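Phosphoribosylamine--glycine ligase (Thermotoga maritima, PDB 1VKZ) catalyses the ATP-dependent joining of glycine to 5-phospho-beta-D-ribosylamine, giving N(1)-(5-phospho-beta-D-ribosyl)glycinamide, the second step of de novo purine biosynthesis. Local coordinates at residues A[140-152]-A[179-191]. Sequence-based numbering, arbitrary orientation.
Sequences FSPPYVIKADGLA and IKGVKGPVVIDEF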
loop_
_atom_site.group_PDB
_atom_site.type_symbol
_atom_site.label_atom_id
_atom_site.label_comp_id
_atom_site.label_asym_id
_atom_site.label_seq_id
_atom_site.Cartn_x
_atom_site.Cartn_y
_atom_site.Cartn_z
ATOM N N PHE A 140 28.273 -2.481 9.336
ATOM C CA PHE A 140 27.246 -3.495 9.071
ATOM C C PHE A 140 27.818 -4.745 8.454
ATOM O O PHE A 140 28.938 -4.749 7.960
ATOM C CB PHE A 140 26.185 -2.929 8.129
ATOM C CG PHE A 140 25.415 -1.771 8.704
ATOM C CD1 PHE A 140 25.904 -0.485 8.606
ATOM C CD2 PHE A 140 24.175 -1.977 9.310
ATOM C CE1 PHE A 140 25.208 0.563 9.109
ATOM C CE2 PHE A 140 23.465 -0.932 9.810
ATOM C CZ PHE A 140 23.982 0.347 9.719
ATOM N N SER A 141 27.018 -5.806 8.458
ATOM C CA SER A 141 27.490 -7.114 8.010
ATOM C C SER A 141 26.751 -7.591 6.764
ATOM O O SER A 141 25.611 -7.221 6.553
ATOM C CB SER A 141 27.429 -8.145 9.152
ATOM O OG SER A 141 26.689 -7.642 10.251
ATOM N N PRO A 142 27.436 -8.411 5.967
ATOM C CA PRO A 142 27.104 -8.729 4.583
ATOM C C PRO A 142 25.718 -8.469 4.035
ATOM O O PRO A 142 25.653 -7.730 3.044
ATOM C CB PRO A 142 27.482 -10.198 4.466
ATOM C CG PRO A 142 28.680 -10.337 5.415
ATOM C CD PRO A 142 28.666 -9.119 6.358
ATOM N N PRO A 143 24.617 -8.994 4.593
ATOM C CA PRO A 143 23.319 -8.702 3.965
ATOM C C PRO A 143 22.946 -7.220 4.204
ATOM O O PRO A 143 22.418 -6.872 5.250
ATOM C CB PRO A 143 22.378 -9.726 4.609
ATOM C CG PRO A 143 22.977 -10.022 5.909
ATOM C CD PRO A 143 24.467 -9.851 5.783
ATOM N N TYR A 144 23.305 -6.355 3.255
ATOM C CA TYR A 144 23.209 -4.903 3.454
ATOM C C TYR A 144 21.883 -4.387 2.963
ATOM O O TYR A 144 21.380 -4.864 1.961
ATOM C CB TYR A 144 24.331 -4.136 2.719
ATOM C CG TYR A 144 25.739 -4.477 3.173
ATOM C CD1 TYR A 144 26.221 -4.031 4.395
ATOM C CD2 TYR A 144 26.576 -5.249 2.384
ATOM C CE1 TYR A 144 27.477 -4.325 4.804
ATOM C CE2 TYR A 144 27.847 -5.567 2.798
ATOM C CZ TYR A 144 28.291 -5.098 4.008
ATOM O OH TYR A 144 29.551 -5.402 4.435
ATOM N N VAL A 145 21.327 -3.417 3.681
ATOM C CA VAL A 145 20.092 -2.788 3.286
ATOM C C VAL A 145 20.306 -1.295 3.186
ATOM O O VAL A 145 20.672 -0.644 4.155
ATOM C CB VAL A 145 18.969 -3.056 4.279
ATOM C CG1 VAL A 145 17.635 -2.560 3.697
ATOM C CG2 VAL A 145 18.921 -4.516 4.627
ATOM N N ILE A 146 20.112 -0.773 1.989
ATOM C CA ILE A 146 20.208 0.655 1.715
ATOM C C ILE A 146 18.828 1.098 1.312
ATOM O O ILE A 146 18.175 0.421 0.538
ATOM C CB ILE A 146 21.190 0.894 0.543
ATOM C CG1 ILE A 146 22.618 0.477 0.928
ATOM C CG2 ILE A 146 21.150 2.314 0.070
ATOM C CD1 ILE A 146 23.305 1.371 1.976
ATOM N N LYS A 147 18.386 2.225 1.848
ATOM C CA LYS A 147 17.071 2.742 1.574
ATOM C C LYS A 147 17.146 4.203 1.210
ATOM O O LYS A 147 17.643 5.016 1.980
ATOM C CB LYS A 147 16.175 2.603 2.804
ATOM C CG LYS A 147 16.226 1.252 3.486
ATOM C CD LYS A 147 15.003 1.088 4.387
ATOM C CE LYS A 147 15.414 0.697 5.794
ATOM N NZ LYS A 147 14.245 0.364 6.685
ATOM N N ALA A 148 16.613 4.539 0.044
ATOM C CA ALA A 148 16.467 5.928 -0.367
ATOM C C ALA A 148 15.614 6.742 0.592
ATOM O O ALA A 148 14.544 6.316 0.969
ATOM C CB ALA A 148 15.849 5.971 -1.736
ATOM N N ASP A 149 16.079 7.917 0.984
ATOM C CA ASP A 149 15.276 8.770 1.854
ATOM C C ASP A 149 13.895 9.024 1.267
ATOM O O ASP A 149 12.889 8.863 1.956
ATOM C CB ASP A 149 15.936 10.131 2.127
ATOM C CG ASP A 149 15.137 10.979 3.158
ATOM O OD1 ASP A 149 14.444 10.390 4.002
ATOM O OD2 ASP A 149 15.151 12.219 3.228
ATOM N N GLY A 150 13.863 9.435 0.006
ATOM C CA GLY A 150 12.634 9.854 -0.627
ATOM C C GLY A 150 11.857 8.733 -1.258
ATOM O O GLY A 150 12.266 7.569 -1.260
ATOM N N LEU A 151 10.697 9.103 -1.774
ATOM C CA LEU A 151 9.834 8.174 -2.493
ATOM C C LEU A 151 10.558 7.723 -3.753
ATOM O O LEU A 151 11.227 8.530 -4.425
ATOM C CB LEU A 151 8.530 8.862 -2.865
ATOM C CG LEU A 151 7.781 9.543 -1.715
ATOM C CD1 LEU A 151 6.686 10.425 -2.291
ATOM C CD2 LEU A 151 7.218 8.488 -0.776
ATOM N N ALA A 152 10.478 6.427 -4.034
ATOM C CA ALA A 152 11.126 5.846 -5.223
ATOM C C ALA A 152 10.129 4.994 -5.994
ATOM O O ALA A 152 10.513 4.162 -6.829
ATOM C CB ALA A 152 12.361 5.013 -4.815
ATOM N N ILE A 179 18.178 5.469 -9.522
ATOM C CA ILE A 179 16.776 5.578 -9.913
ATOM C C ILE A 179 16.473 7.015 -10.306
ATOM O O ILE A 179 16.535 7.907 -9.472
ATOM C CB ILE A 179 15.862 5.179 -8.750
ATOM C CG1 ILE A 179 16.227 3.785 -8.226
ATOM C CG2 ILE A 179 14.386 5.227 -9.171
ATOM C CD1 ILE A 179 15.777 3.553 -6.782
ATOM N N LYS A 180 16.163 7.235 -11.586
ATOM C CA LYS A 180 15.807 8.567 -12.108
ATOM C C LYS A 180 14.766 9.252 -11.205
ATOM O O LYS A 180 13.707 8.669 -10.914
ATOM C CB LYS A 180 15.258 8.439 -13.535
ATOM C CG LYS A 180 15.129 9.754 -14.278
ATOM C CD LYS A 180 16.484 10.242 -14.750
ATOM C CE LYS A 180 16.377 11.531 -15.541
ATOM N NZ LYS A 180 17.684 11.872 -16.176
ATOM N N GLY A 181 15.085 10.471 -10.756
ATOM C CA GLY A 181 14.217 11.220 -9.839
ATOM C C GLY A 181 14.307 10.806 -8.372
ATOM O O GLY A 181 13.401 11.101 -7.575
ATOM N N VAL A 182 15.392 10.120 -8.010
ATOM C CA VAL A 182 15.684 9.829 -6.612
ATOM C C VAL A 182 17.142 10.172 -6.325
ATOM O O VAL A 182 18.055 9.797 -7.064
ATOM C CB VAL A 182 15.375 8.389 -6.245
ATOM C CG1 VAL A 182 15.639 8.164 -4.749
ATOM C CG2 VAL A 182 13.911 8.044 -6.610
ATOM N N LYS A 183 17.343 10.908 -5.247
ATOM C CA LYS A 183 18.606 11.565 -4.980
ATOM C C LYS A 183 18.537 12.117 -3.575
ATOM O O LYS A 183 17.502 12.595 -3.144
ATOM C CB LYS A 183 18.809 12.683 -5.997
ATOM C CG LYS A 183 19.851 13.732 -5.650
ATOM C CD LYS A 183 20.206 14.565 -6.899
ATOM C CE LYS A 183 20.741 15.950 -6.551
ATOM N NZ LYS A 183 21.435 16.570 -7.714
ATOM N N GLY A 184 19.629 12.023 -2.843
ATOM C CA GLY A 184 19.640 12.464 -1.465
ATOM C C GLY A 184 20.044 11.329 -0.545
ATOM O O GLY A 184 20.389 10.234 -1.002
ATOM N N PRO A 185 19.985 11.590 0.756
ATOM C CA PRO A 185 20.549 10.685 1.737
ATOM C C PRO A 185 19.962 9.298 1.625
ATOM O O PRO A 185 18.883 9.122 1.038
ATOM C CB PRO A 185 20.143 11.315 3.073
ATOM C CG PRO A 185 19.839 12.763 2.753
ATOM C CD PRO A 185 19.348 12.769 1.372
ATOM N N VAL A 186 20.680 8.325 2.187
ATOM C CA VAL A 186 20.170 6.971 2.329
ATOM C C VAL A 186 20.295 6.497 3.764
ATOM O O VAL A 186 21.181 6.899 4.504
ATOM C CB VAL A 186 20.868 5.967 1.396
ATOM C CG1 VAL A 186 20.724 6.403 -0.035
ATOM C CG2 VAL A 186 22.344 5.782 1.765
ATOM N N VAL A 187 19.351 5.665 4.152
ATOM C CA VAL A 187 19.438 4.918 5.401
ATOM C C VAL A 187 20.226 3.628 5.129
ATOM O O VAL A 187 20.027 2.942 4.118
ATOM C CB VAL A 187 18.023 4.538 5.974
ATOM C CG1 VAL A 187 18.141 3.899 7.364
ATOM C CG2 VAL A 187 17.105 5.782 6.012
ATOM N N ILE A 188 21.120 3.303 6.044
ATOM C CA ILE A 188 21.740 2.007 6.024
ATOM C C ILE A 188 21.080 1.304 7.185
ATOM O O ILE A 188 21.145 1.775 8.302
ATOM C CB ILE A 188 23.243 2.140 6.189
ATOM C CG1 ILE A 188 23.760 3.300 5.296
ATOM C CG2 ILE A 188 23.914 0.802 5.846
ATOM C CD1 ILE A 188 25.192 3.718 5.531
ATOM N N ASP A 189 20.383 0.213 6.911
ATOM C CA ASP A 189 19.618 -0.455 7.931
ATOM C C ASP A 189 20.273 -1.799 8.225
ATOM O O ASP A 189 20.733 -2.517 7.334
ATOM C CB ASP A 189 18.173 -0.649 7.450
ATOM C CG ASP A 189 17.109 -0.183 8.477
ATOM O OD1 ASP A 189 17.496 0.375 9.521
ATOM O OD2 ASP A 189 15.859 -0.359 8.324
ATOM N N GLU A 190 20.344 -2.127 9.498
ATOM C CA GLU A 190 20.770 -3.433 9.914
ATOM C C GLU A 190 19.729 -4.412 9.397
ATOM O O GLU A 190 18.550 -4.277 9.707
ATOM C CB GLU A 190 20.847 -3.435 11.432
ATOM C CG GLU A 190 20.895 -4.791 12.079
ATOM C CD GLU A 190 20.617 -4.718 13.570
ATOM O OE1 GLU A 190 19.564 -4.119 13.990
ATOM O OE2 GLU A 190 21.474 -5.271 14.305
ATOM N N PHE A 191 20.163 -5.391 8.600
ATOM C CA PHE A 191 19.264 -6.418 8.075
ATOM C C PHE A 191 18.820 -7.287 9.206
ATOM O O PHE A 191 19.623 -7.624 10.066
ATOM C CB PHE A 191 19.942 -7.269 7.040
ATOM C CG PHE A 191 19.054 -8.315 6.431
ATOM C CD1 PHE A 191 18.075 -7.961 5.505
ATOM C CD2 PHE A 191 19.239 -9.682 6.745
ATOM C CE1 PHE A 191 17.255 -8.958 4.924
ATOM C CE2 PHE A 191 18.437 -10.678 6.166
ATOM C CZ PHE A 191 17.451 -10.311 5.248
HETATM O O HOH W 1 23.188 -5.471 7.412
HETATM O O HOH W 2 22.765 -2.788 5.997
HETATM O O HOH W 3 16.193 10.124 -1.586
#
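Lys147 and Val187 form a hydrogen-bonded antiparallel pair, Lys147 N to Val187 O at 2.9 Å and Val187 N to Lys147 O at 2.8 Å, that joins strands 144-148 and 186-190 at the centre of the four-stranded antiparallel sheet in the ATP-grasp domain. The strand axes run at 156° to each other, and the pairing illustrates how such a sheet gives its two faces different work. On one face lie Ile146, Ala148, Val186 and Ile188; helix 130-137 packs on Ile146 and Ile188, and helix 163-175 also touches Ile146. Ile146 and Ile188 lie side by side, Ile146 CD1 3.9 Å from Ile188 CG1, while Ile146 CG2 meets Val186 CB. In the loop before strand 144-148, Phe140 extends this apolar layer: its CG is anti to the carbonyl carbon (chi1 -64°), which brings the ring alongside the partner strand, and Ile188 CG2 sits over one face in a CH-pi contact, 3.8 Å from the ring centroid. Phe140 CE2 also lies 3.4 Å from Glu190 N. Replacing Phe140 by an alanine is likely to strip Ile188 CG2 of its aromatic cover and open a gap beside Glu190 N. The other face mixes Val145 and Val187 with a charged pair. Lys147 reaches Asp189 in a salt bridge of doubtful modelled length; Asp189 also pairs with Lys111, and Lys147 comes near Glu285, a predicted magnesium ligand, while both segments fall within the range predicted to bind ATP. Where the strands separate, a water accepts from Val145 N at 2.8 Å; its link to Asp189 O is doubtful, being modelled too short. Beyond Ala148, Val182 packs on Ala152 and sets CG1 3.7 Å from Ala148 CB. Asp149 N donates to Pro185 O at 3.1 Å, the donor tilted 22° from the carbonyl plane.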